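Local coordinates for increased recombination centers protein 6 (Saccharomyces cerevisiae, PDB 3UC9) that acts as a clathrin coat accessory factor related to small G proteins and is involved in gross chromosomal rearrangements and telomere healing, at residues L49-D62 and W65-D79. Numbering follows the deposited sequence.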
loop_
_atom_site.group_PDB
_atom_site.type_symbol
_atom_site.label_atom_id
_atom_site.label_comp_id
_atom_site.label_asym_id
_atom_site.label_seq_id
_atom_site.Cartn_x
_atom_site.Cartn_y
_atom_site.Cartn_z
ATOM N N LEU A 49 -10.625 -1.252 -5.948
ATOM C CA LEU A 49 -10.474 -0.441 -4.743
ATOM C C LEU A 49 -10.698 1.044 -5.011
ATOM O O LEU A 49 -11.341 1.727 -4.213
ATOM C CB LEU A 49 -9.085 -0.658 -4.149
ATOM C CG LEU A 49 -8.804 0.052 -2.823
ATOM C CD1 LEU A 49 -9.860 -0.267 -1.776
ATOM C CD2 LEU A 49 -7.409 -0.332 -2.334
ATOM N N PHE A 50 -10.158 1.546 -6.118
ATOM C CA PHE A 50 -10.178 2.986 -6.408
ATOM C C PHE A 50 -11.101 3.391 -7.550
ATOM O O PHE A 50 -11.243 4.582 -7.821
ATOM C CB PHE A 50 -8.771 3.480 -6.727
ATOM C CG PHE A 50 -7.801 3.304 -5.602
ATOM C CD1 PHE A 50 -7.949 4.015 -4.427
ATOM C CD2 PHE A 50 -6.729 2.443 -5.722
ATOM C CE1 PHE A 50 -7.047 3.859 -3.392
ATOM C CE2 PHE A 50 -5.835 2.284 -4.694
ATOM C CZ PHE A 50 -5.990 2.993 -3.528
ATOM N N HIS A 51 -11.707 2.416 -8.223
ATOM C CA HIS A 51 -12.565 2.683 -9.383
ATOM C C HIS A 51 -11.820 3.506 -10.428
ATOM O O HIS A 51 -12.355 4.463 -11.001
ATOM C CB HIS A 51 -13.869 3.342 -8.932
ATOM C CG HIS A 51 -14.520 2.629 -7.789
ATOM N ND1 HIS A 51 -14.561 3.147 -6.513
ATOM C CD2 HIS A 51 -15.109 1.410 -7.721
ATOM C CE1 HIS A 51 -15.172 2.292 -5.713
ATOM N NE2 HIS A 51 -15.514 1.228 -6.420
ATOM N N CYS A 52 -10.578 3.092 -10.671
ATOM C CA CYS A 52 -9.672 3.755 -11.586
ATOM C C CYS A 52 -9.374 2.819 -12.752
ATOM O O CYS A 52 -8.744 1.777 -12.568
ATOM C CB CYS A 52 -8.377 4.113 -10.857
ATOM S SG CYS A 52 -7.153 4.928 -11.886
ATOM N N SER A 53 -9.842 3.189 -13.942
ATOM C CA SER A 53 -9.593 2.418 -15.160
ATOM C C SER A 53 -8.292 2.869 -15.825
ATOM O O SER A 53 -8.306 3.614 -16.810
ATOM C CB SER A 53 -10.766 2.564 -16.138
ATOM O OG SER A 53 -11.948 1.990 -15.606
ATOM N N SER A 54 -7.172 2.408 -15.277
ATOM C CA SER A 54 -5.850 2.736 -15.800
ATOM C C SER A 54 -5.511 1.898 -17.032
ATOM O O SER A 54 -6.242 0.969 -17.395
ATOM C CB SER A 54 -4.781 2.508 -14.727
ATOM O OG SER A 54 -4.677 1.132 -14.391
ATOM N N THR A 55 -4.399 2.255 -17.671
ATOM C CA THR A 55 -3.833 1.483 -18.777
ATOM C C THR A 55 -2.488 0.839 -18.386
ATOM O O THR A 55 -2.110 -0.196 -18.938
ATOM C CB THR A 55 -3.664 2.370 -20.035
ATOM O OG1 THR A 55 -2.835 3.498 -19.729
ATOM C CG2 THR A 55 -5.027 2.861 -20.534
ATOM N N GLY A 56 -1.783 1.452 -17.434
ATOM C CA GLY A 56 -0.497 0.946 -16.942
ATOM C C GLY A 56 0.137 1.920 -15.953
ATOM O O GLY A 56 -0.560 2.501 -15.121
ATOM N N ILE A 57 1.453 2.109 -16.062
ATOM C CA ILE A 57 2.211 3.013 -15.183
ATOM C C ILE A 57 1.894 4.487 -15.492
ATOM O O ILE A 57 2.165 4.950 -16.593
ATOM C CB ILE A 57 3.744 2.809 -15.351
ATOM C CG1 ILE A 57 4.166 1.376 -14.992
ATOM C CG2 ILE A 57 4.513 3.787 -14.480
ATOM C CD1 ILE A 57 5.647 1.112 -15.222
ATOM N N SER A 58 1.330 5.206 -14.519
ATOM C CA SER A 58 0.878 6.584 -14.714
ATOM C C SER A 58 0.623 7.347 -13.395
ATOM O O SER A 58 0.696 6.783 -12.299
ATOM C CB SER A 58 -0.372 6.626 -15.621
ATOM O OG SER A 58 -1.392 5.718 -15.220
ATOM N N ILE A 59 0.359 8.645 -13.533
ATOM C CA ILE A 59 0.023 9.524 -12.421
ATOM C C ILE A 59 -1.425 9.971 -12.582
ATOM O O ILE A 59 -1.765 10.686 -13.541
ATOM C CB ILE A 59 0.917 10.790 -12.410
ATOM C CG1 ILE A 59 2.405 10.428 -12.439
ATOM C CG2 ILE A 59 0.601 11.659 -11.213
ATOM C CD1 ILE A 59 2.853 9.549 -11.324
ATOM N N VAL A 60 -2.278 9.546 -11.655
ATOM C CA VAL A 60 -3.691 9.890 -11.691
ATOM C C VAL A 60 -4.009 10.867 -10.558
ATOM O O VAL A 60 -4.111 10.470 -9.401
ATOM C CB VAL A 60 -4.568 8.632 -11.592
ATOM C CG1 VAL A 60 -6.025 8.971 -11.901
ATOM C CG2 VAL A 60 -4.052 7.551 -12.536
ATOM N N LYS A 61 -4.180 12.145 -10.900
ATOM C CA LYS A 61 -4.280 13.200 -9.886
ATOM C C LYS A 61 -5.703 13.508 -9.449
ATOM O O LYS A 61 -6.649 13.288 -10.202
ATOM C CB LYS A 61 -3.626 14.489 -10.395
ATOM C CG LYS A 61 -2.131 14.371 -10.630
ATOM C CD LYS A 61 -1.534 15.748 -10.877
ATOM C CE LYS A 61 -0.036 15.679 -11.108
ATOM N NZ LYS A 61 0.557 17.028 -11.293
ATOM N N ASP A 62 -5.827 14.032 -8.229
ATOM C CA ASP A 62 -7.086 14.566 -7.687
ATOM C C ASP A 62 -8.219 13.539 -7.692
ATOM O O ASP A 62 -9.352 13.817 -8.116
ATOM C CB ASP A 62 -7.493 15.848 -8.420
ATOM C CG ASP A 62 -8.383 16.767 -7.567
ATOM O OD1 ASP A 62 -8.376 16.642 -6.322
ATOM O OD2 ASP A 62 -9.072 17.638 -8.148
ATOM N N TRP A 65 -11.001 10.221 -2.036
ATOM C CA TRP A 65 -11.246 9.131 -1.112
ATOM C C TRP A 65 -12.313 9.600 -0.151
ATOM O O TRP A 65 -12.109 10.564 0.593
ATOM C CB TRP A 65 -9.999 8.717 -0.350
ATOM C CG TRP A 65 -10.250 7.490 0.489
ATOM C CD1 TRP A 65 -10.560 7.451 1.818
ATOM C CD2 TRP A 65 -10.263 6.139 0.037
ATOM N NE1 TRP A 65 -10.752 6.157 2.224
ATOM C CE2 TRP A 65 -10.579 5.327 1.150
ATOM C CE3 TRP A 65 -10.032 5.529 -1.199
ATOM C CZ2 TRP A 65 -10.659 3.939 1.065
ATOM C CZ3 TRP A 65 -10.119 4.141 -1.283
ATOM C CH2 TRP A 65 -10.421 3.365 -0.157
ATOM N N GLU A 66 -13.452 8.919 -0.166
ATOM C CA GLU A 66 -14.594 9.344 0.613
ATOM C C GLU A 66 -15.217 8.172 1.356
ATOM O O GLU A 66 -15.274 7.042 0.861
ATOM C CB GLU A 66 -15.636 10.052 -0.270
ATOM C CG GLU A 66 -16.109 9.259 -1.489
ATOM C CD GLU A 66 -17.034 10.069 -2.414
ATOM O OE1 GLU A 66 -17.485 11.171 -2.015
ATOM O OE2 GLU A 66 -17.308 9.596 -3.543
ATOM N N ASN A 67 -15.658 8.460 2.569
ATOM C CA ASN A 67 -16.402 7.500 3.372
ATOM C C ASN A 67 -17.503 8.284 4.059
ATOM O O ASN A 67 -17.774 9.435 3.685
ATOM C CB ASN A 67 -15.461 6.793 4.359
ATOM C CG ASN A 67 -14.589 7.766 5.129
ATOM O OD1 ASN A 67 -15.088 8.727 5.720
ATOM N ND2 ASN A 67 -13.279 7.529 5.120
ATOM N N ARG A 68 -18.145 7.675 5.051
ATOM C CA ARG A 68 -19.240 8.330 5.762
ATOM C C ARG A 68 -18.810 9.517 6.635
ATOM O O ARG A 68 -19.654 10.310 7.049
ATOM C CB ARG A 68 -19.966 7.309 6.626
ATOM C CG ARG A 68 -20.749 6.304 5.831
ATOM C CD ARG A 68 -21.299 5.219 6.742
ATOM N NE ARG A 68 -20.289 4.207 7.053
ATOM C CZ ARG A 68 -20.389 3.317 8.040
ATOM N NH1 ARG A 68 -21.450 3.311 8.842
ATOM N NH2 ARG A 68 -19.415 2.435 8.233
ATOM N N TYR A 69 -17.508 9.634 6.902
ATOM C CA TYR A 69 -16.975 10.619 7.852
ATOM C C TYR A 69 -16.352 11.831 7.163
ATOM O O TYR A 69 -16.598 12.961 7.569
ATOM C CB TYR A 69 -15.940 9.951 8.753
ATOM C CG TYR A 69 -16.458 8.649 9.319
ATOM C CD1 TYR A 69 -17.564 8.634 10.163
ATOM C CD2 TYR A 69 -15.877 7.430 8.969
ATOM C CE1 TYR A 69 -18.067 7.440 10.667
ATOM C CE2 TYR A 69 -16.372 6.231 9.470
ATOM C CZ TYR A 69 -17.466 6.246 10.315
ATOM O OH TYR A 69 -17.954 5.065 10.811
ATOM N N TYR A 70 -15.557 11.592 6.123
ATOM C CA TYR A 70 -14.821 12.676 5.462
ATOM C C TYR A 70 -14.553 12.394 3.990
ATOM O O TYR A 70 -14.754 11.277 3.516
ATOM C CB TYR A 70 -13.497 12.914 6.191
ATOM C CG TYR A 70 -12.488 11.783 6.053
ATOM C CD1 TYR A 70 -11.585 11.757 4.993
ATOM C CD2 TYR A 70 -12.430 10.738 6.985
ATOM C CE1 TYR A 70 -10.661 10.725 4.852
ATOM C CE2 TYR A 70 -11.504 9.701 6.852
ATOM C CZ TYR A 70 -10.617 9.706 5.777
ATOM O OH TYR A 70 -9.695 8.695 5.599
ATOM N N LYS A 71 -14.093 13.429 3.284
ATOM C CA LYS A 71 -13.577 13.329 1.917
ATOM C C LYS A 71 -12.183 13.941 1.923
ATOM O O LYS A 71 -11.975 14.994 2.537
ATOM C CB LYS A 71 -14.392 14.165 0.928
ATOM C CG LYS A 71 -15.836 13.763 0.714
ATOM C CD LYS A 71 -16.625 14.892 0.032
ATOM C CE LYS A 71 -15.955 15.409 -1.244
ATOM N NZ LYS A 71 -16.761 16.490 -1.886
ATOM N N VAL A 72 -11.243 13.296 1.240
ATOM C CA VAL A 72 -9.902 13.853 1.047
ATOM C C VAL A 72 -9.506 13.610 -0.406
ATOM O O VAL A 72 -9.939 12.635 -1.013
ATOM C CB VAL A 72 -8.878 13.237 2.022
ATOM C CG1 VAL A 72 -8.639 11.761 1.695
ATOM C CG2 VAL A 72 -7.577 14.036 2.013
ATOM N N HIS A 73 -8.722 14.520 -0.976
ATOM C CA HIS A 73 -8.262 14.375 -2.347
ATOM C C HIS A 73 -6.831 13.857 -2.347
ATOM O O HIS A 73 -5.993 14.359 -1.591
ATOM C CB HIS A 73 -8.362 15.711 -3.085
ATOM C CG HIS A 73 -9.774 16.165 -3.298
ATOM N ND1 HIS A 73 -10.422 16.042 -4.510
ATOM C CD2 HIS A 73 -10.672 16.716 -2.448
ATOM C CE1 HIS A 73 -11.654 16.505 -4.398
ATOM N NE2 HIS A 73 -11.832 16.921 -3.157
ATOM N N PHE A 74 -6.564 12.849 -3.180
ATOM C CA PHE A 74 -5.238 12.219 -3.235
ATOM C C PHE A 74 -4.807 11.941 -4.681
ATOM O O PHE A 74 -5.629 11.950 -5.610
ATOM C CB PHE A 74 -5.206 10.926 -2.398
ATOM C CG PHE A 74 -5.946 9.774 -3.024
ATOM C CD1 PHE A 74 -5.260 8.765 -3.674
ATOM C CD2 PHE A 74 -7.331 9.713 -2.975
ATOM C CE1 PHE A 74 -5.937 7.710 -4.254
ATOM C CE2 PHE A 74 -8.008 8.680 -3.563
ATOM C CZ PHE A 74 -7.311 7.671 -4.204
ATOM N N ASP A 75 -3.508 11.706 -4.852
ATOM C CA ASP A 75 -2.925 11.351 -6.138
ATOM C C ASP A 75 -2.508 9.874 -6.104
ATOM O O ASP A 75 -1.918 9.420 -5.132
ATOM C CB ASP A 75 -1.701 12.215 -6.416
ATOM C CG ASP A 75 -2.035 13.684 -6.633
ATOM O OD1 ASP A 75 -3.223 14.029 -6.832
ATOM O OD2 ASP A 75 -1.085 14.503 -6.628
ATOM N N LEU A 76 -2.806 9.155 -7.181
ATOM C CA LEU A 76 -2.427 7.772 -7.345
ATOM C C LEU A 76 -1.200 7.721 -8.251
ATOM O O LEU A 76 -1.219 8.242 -9.372
ATOM C CB LEU A 76 -3.594 6.990 -7.956
ATOM C CG LEU A 76 -3.591 5.469 -7.956
ATOM C CD1 LEU A 76 -3.681 4.933 -6.527
ATOM C CD2 LEU A 76 -4.750 4.956 -8.782
ATOM N N TYR A 77 -0.127 7.133 -7.737
ATOM C CA TYR A 77 1.066 6.842 -8.519
ATOM C C TYR A 77 1.105 5.342 -8.797
ATOM O O TYR A 77 1.137 4.528 -7.868
ATOM C CB TYR A 77 2.328 7.241 -7.748
ATOM C CG TYR A 77 2.523 8.723 -7.461
ATOM C CD1 TYR A 77 1.729 9.711 -8.050
ATOM C CD2 TYR A 77 3.559 9.138 -6.628
ATOM C CE1 TYR A 77 1.946 11.063 -7.775
ATOM C CE2 TYR A 77 3.790 10.484 -6.368
ATOM C CZ TYR A 77 2.990 11.438 -6.942
ATOM O OH TYR A 77 3.240 12.768 -6.676
ATOM N N ILE A 78 1.076 4.965 -10.068
ATOM C CA ILE A 78 1.084 3.561 -10.462
ATOM C C ILE A 78 2.452 3.271 -11.069
ATOM O O ILE A 78 2.900 3.981 -11.975
ATOM C CB ILE A 78 -0.026 3.248 -11.469
ATOM C CG1 ILE A 78 -1.389 3.692 -10.918
ATOM C CG2 ILE A 78 -0.042 1.742 -11.796
ATOM C CD1 ILE A 78 -2.440 3.869 -11.980
ATOM N N ASP A 79 3.136 2.265 -10.533
ATOM C CA ASP A 79 4.473 1.925 -10.989
ATOM C C ASP A 79 4.614 0.409 -11.112
ATOM O O ASP A 79 3.769 -0.366 -10.629
ATOM C CB ASP A 79 5.529 2.476 -10.022
ATOM C CG ASP A 79 6.883 2.747 -10.685
ATOM O OD1 ASP A 79 7.067 2.475 -11.893
ATOM O OD2 ASP A 79 7.788 3.236 -9.972
#
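Val60 and Leu76 form an antiparallel, hydrogen-bonded pair in the beta hairpin of strands 59-66 and 71-81, at one edge of the central sheet. Val60 N donates to Leu76 O at 2.8 Å, and Leu76 N returns a bond to Val60 O. Next along the hairpin, Ile78 N donates to Ser58 O at 2.9 Å. The reverse bond, Ser58 N to Ile78 O, is weak.

Leu76, Ile78 and Phe74 lie on the face turned to the end of helix 39-50 and the loop after it. Phe50 hangs from that helix end. Leu76 CD1 sits over one face of its ring, a CH-pi contact with 4.2 Å from CD1 to the Phe50 ring centroid. CG of Leu49 covers the opposite face, so the ring is held from both sides. Phe50 CD1 meets Phe74 CZ at 3.7 Å. Phe50 and Trp65 touch rim to rim, with planes at 66°. Ile193 of helix 185-195 also packs on Phe50 and Trp65. Cys52 SG rests on Leu76 CD2, and Ile78 CD1 touches both Ser54 CB and Ser58 OG.

This is the strand-helix-strand-strand beginning of a Rossmann-like fold related to small G proteins. Strand 59-66 is the antiparallel outer strand, and strand 71-81 runs parallel to strand 29-35.

On the other face, Ile59 CD1 touches Tyr77 CD1 at 3.5 Å. At the corner, Asp75 OD1 accepts a straight bond from Asp62 N (3.0 Å), while Asp75 OD2 forms a salt bridge with Lys29. Asp75 CG is anti to its carbonyl carbon (chi1 -67°), which brings OD1 against CA and CB of Lys61, where the two side chains cross at a slant. His73 ND1 gives Asp62 OD1 a weak, bent bond (2.8 Å).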